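Local coordinates for protein acyl-CoA dehydrogenase (Slackia heliotrinireducens, PDB 4RM7) that belongs to the acyl-CoA dehydrogenase family and assembles from four copies, its C-terminal helical domain contributing to the contacts between subunits, at residues A[279-282]-A[283-286]; A[373-376]-A[377-381]. All blocks are in the same frame, centred on the assembly; numbering follows the deposited sequence.

Contact 1 and contact 2 both belong to the C-terminal helical domain, yet to different helices: residues 279-286 form the entry into helix 282-311, while residues 373-381 lie inside helix 369-386. Their centres are 38 Å apart and their nearest atoms about 26 Å apart, so they do not touch within the chain. Contact 1 lies at the surface, 34 Å from the chain centre, and is centred on the N-cap carbonyl of Leu281 and the Gln285 side chain; contact 2 is partly buried, 23 Å out, and largely aliphatic. Subunit assembly relates them: Gln285 of contact 1 packs on Ala377 of the third subunit, and Ala377 of contact 2 on Gln285 there.

Contact 1. Residues A[279-282]-A[283-286]; sequences ADLQ and QVQM
The carbonyl oxygen of Leu281 takes the N-H of Gln285 in the shortest hydrogen bond of the contact, with N to O at 2.8 Å and an N-H...O angle of 161°. Leu281 is the N-cap of helix 282-311 in the C-terminal domain of the acyl-CoA dehydrogenase fold, and this bond joins the cap to the first turn. One residue on, the N of Met286, modelled as selenomethionine, donates to the O of Gln282 at 3.0 Å. Two i to i+4 bonds in succession are the evidence for regular alpha-helical geometry from the start.

The Gln285 side chain folds back over the cap. Gln285 has CG beside its own backbone N (chi1 -72°), which turns the chain toward the preceding loop; its CG reaches the O of Ala279 at 3.3 Å and the O of Leu281 at 3.5 Å. The apolar part is slight: CG2 of Val284 meets CB of Leu281 at 4.1 Å, while the other branch, CG1, faces CA of Ala279, also at 4.1 Å.

Other subunits pack here as well. Gln282 meets Gln282 of the second subunit, and Ala279 meets Leu381 of the third. Beyond CG the Gln285 chain is extended, and its amide nitrogen NE2 ends 3.8 Å from the O of Ala279.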
# COMPACT_ATOMS: atom_id res chain seq x y z
N ALA A 279 -10.89 -15.01 15.65
CA ALA A 279 -11.66 -13.93 15.03
C ALA A 279 -11.93 -12.75 15.97
O ALA A 279 -12.42 -11.71 15.53
CB ALA A 279 -12.97 -14.47 14.49
N ASP A 280 -11.62 -12.90 17.24
CA ASP A 280 -11.81 -11.81 18.19
C ASP A 280 -10.50 -11.03 18.31
O ASP A 280 -10.35 -10.20 19.21
CB ASP A 280 -12.25 -12.34 19.57
CG ASP A 280 -13.34 -13.42 19.48
OD1 ASP A 280 -13.39 -14.29 20.39
OD2 ASP A 280 -14.15 -13.39 18.53
N LEU A 281 -9.56 -11.33 17.42
CA LEU A 281 -8.25 -10.66 17.38
C LEU A 281 -8.31 -9.46 16.46
O LEU A 281 -8.68 -9.60 15.29
CB LEU A 281 -7.14 -11.61 16.89
CG LEU A 281 -6.86 -12.88 17.69
CD1 LEU A 281 -5.80 -13.72 17.01
CD2 LEU A 281 -6.46 -12.54 19.13
N GLN A 282 -7.92 -8.30 16.99
CA GLN A 282 -7.97 -7.04 16.25
C GLN A 282 -7.31 -7.15 14.87
O GLN A 282 -7.86 -6.65 13.90
CB GLN A 282 -7.30 -5.93 17.07
CG GLN A 282 -8.05 -5.53 18.33
CD GLN A 282 -7.20 -4.68 19.28
OE1 GLN A 282 -7.68 -4.21 20.32
NE2 GLN A 282 -5.93 -4.49 18.92
N GLN A 283 -6.16 -7.81 14.81
CA GLN A 283 -5.44 -8.03 13.55
C GLN A 283 -6.29 -8.78 12.56
O GLN A 283 -6.40 -8.39 11.40
CB GLN A 283 -4.14 -8.80 13.79
CG GLN A 283 -3.08 -8.03 14.58
CD GLN A 283 -2.44 -6.90 13.79
OE1 GLN A 283 -1.80 -7.13 12.76
NE2 GLN A 283 -2.61 -5.66 14.26
N VAL A 284 -6.90 -9.87 13.02
CA VAL A 284 -7.78 -10.66 12.17
C VAL A 284 -9.05 -9.88 11.79
O VAL A 284 -9.51 -9.96 10.66
CB VAL A 284 -8.15 -11.99 12.83
CG1 VAL A 284 -9.20 -12.73 12.01
CG2 VAL A 284 -6.92 -12.84 13.00
N GLN A 285 -9.62 -9.13 12.72
CA GLN A 285 -10.81 -8.36 12.43
C GLN A 285 -10.54 -7.38 11.31
O GLN A 285 -11.29 -7.31 10.36
CB GLN A 285 -11.31 -7.62 13.65
CG GLN A 285 -11.92 -8.54 14.65
CD GLN A 285 -12.70 -7.81 15.70
OE1 GLN A 285 -12.24 -6.81 16.28
NE2 GLN A 285 -13.91 -8.28 15.95
N MSE A 286 -9.44 -6.67 11.39
CA MSE A 286 -9.16 -5.75 10.34
C MSE A 286 -8.90 -6.44 9.00
O MSE A 286 -9.40 -6.00 7.96
CB MSE A 286 -7.98 -4.86 10.68
CG MSE A 286 -7.62 -4.02 9.46
SE MSE A 286 -5.77 -4.19 9.11
CE MSE A 286 -5.27 -2.90 10.49

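Contact 2. Residues A[373-376]-A[377-381]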
# COMPACT_ATOMS: atom_id res chain seq x y z
N VAL A 373 -3.38 0.30 -17.92
CA VAL A 373 -3.05 1.72 -17.78
C VAL A 373 -2.95 2.42 -19.13
O VAL A 373 -3.46 3.51 -19.31
CB VAL A 373 -1.73 1.91 -17.03
CG1 VAL A 373 -1.19 3.31 -17.25
CG2 VAL A 373 -1.93 1.63 -15.55
N VAL A 374 -2.31 1.77 -20.09
CA VAL A 374 -2.12 2.34 -21.42
C VAL A 374 -3.46 2.48 -22.17
O VAL A 374 -3.69 3.43 -22.88
CB VAL A 374 -1.09 1.48 -22.23
CG1 VAL A 374 -1.09 1.84 -23.68
CG2 VAL A 374 0.30 1.67 -21.67
N ILE A 375 -4.34 1.51 -21.98
CA ILE A 375 -5.68 1.53 -22.55
C ILE A 375 -6.60 2.56 -21.88
O ILE A 375 -7.40 3.23 -22.54
CB ILE A 375 -6.33 0.13 -22.43
CG1 ILE A 375 -5.61 -0.88 -23.33
CG2 ILE A 375 -7.84 0.16 -22.69
CD1 ILE A 375 -6.02 -2.31 -23.02
N ALA A 376 -6.48 2.69 -20.57
CA ALA A 376 -7.45 3.44 -19.78
C ALA A 376 -7.21 4.96 -19.75
O ALA A 376 -8.17 5.74 -19.73
CB ALA A 376 -7.48 2.91 -18.36
N ALA A 377 -5.95 5.38 -19.74
CA ALA A 377 -5.66 6.80 -19.53
C ALA A 377 -6.26 7.70 -20.63
O ALA A 377 -6.85 8.73 -20.30
CB ALA A 377 -4.17 7.02 -19.41
N PRO A 378 -6.13 7.31 -21.92
CA PRO A 378 -6.78 8.18 -22.92
C PRO A 378 -8.31 8.18 -22.81
O PRO A 378 -8.94 9.23 -23.04
CB PRO A 378 -6.32 7.60 -24.27
CG PRO A 378 -5.74 6.28 -23.97
CD PRO A 378 -5.24 6.34 -22.56
N LEU A 379 -8.91 7.05 -22.46
CA LEU A 379 -10.35 6.98 -22.26
C LEU A 379 -10.81 7.86 -21.09
O LEU A 379 -11.91 8.42 -21.11
CB LEU A 379 -10.78 5.53 -22.04
CG LEU A 379 -10.38 4.63 -23.21
CD1 LEU A 379 -10.67 3.20 -22.89
CD2 LEU A 379 -11.14 5.05 -24.47
N ILE A 380 -9.96 7.96 -20.08
CA ILE A 380 -10.23 8.82 -18.93
C ILE A 380 -10.19 10.30 -19.35
O ILE A 380 -11.08 11.07 -19.01
CB ILE A 380 -9.23 8.54 -17.79
CG1 ILE A 380 -9.53 7.16 -17.17
CG2 ILE A 380 -9.28 9.62 -16.73
CD1 ILE A 380 -8.49 6.70 -16.17
N LEU A 381 -9.17 10.68 -20.13
CA LEU A 381 -9.05 12.03 -20.67
C LEU A 381 -10.26 12.37 -21.50
O LEU A 381 -10.86 13.42 -21.35
CB LEU A 381 -7.80 12.17 -21.52
CG LEU A 381 -6.46 12.29 -20.79
CD1 LEU A 381 -5.55 13.21 -21.56
CD2 LEU A 381 -6.62 12.80 -19.39
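Ala376 and Ile380 meet one turn apart on the closely packed side of this helical segment, where both are buried and pack on Thr289 of the third subunit. The O of Ala376 receives the N-H of Ile380 at 2.9 Å. The Ile380 side chain leans over the same oxygen: with CG1 set beside the backbone N (chi1 -71°), CG1 lies 3.2 Å from the O of Ala376. CD1 turns away from the oxygen toward CB of Ala376, 4.5 Å away, a marginal apolar approach.

Helix 369-386 is the last helix of the C-terminal helical domain in this acyl-CoA dehydrogenase, and the segment bends at a proline kink. Ala377 N still donates to the O of Val373 at 3.1 Å, but Pro378 has no N-H for the next carbonyl. Its ring takes that place, with CD 3.3 Å from the O of Val374. In contrast to the buried pair under the third subunit, Val374 and Pro378 are both exposed, so the interrupted bond falls on the solvent side.

Between these extremes of burial, Ile375 and Leu379 run side by side and point the same way. Theirs is an ordinary apolar contact, CG2 of Ile375 to CD1 of Leu379 at 4.2 Å, and Arg316 of helix 316-341 touches both. The nearest backbone atom to CD1 of Leu379 is the O of Ile375, at 3.3 Å.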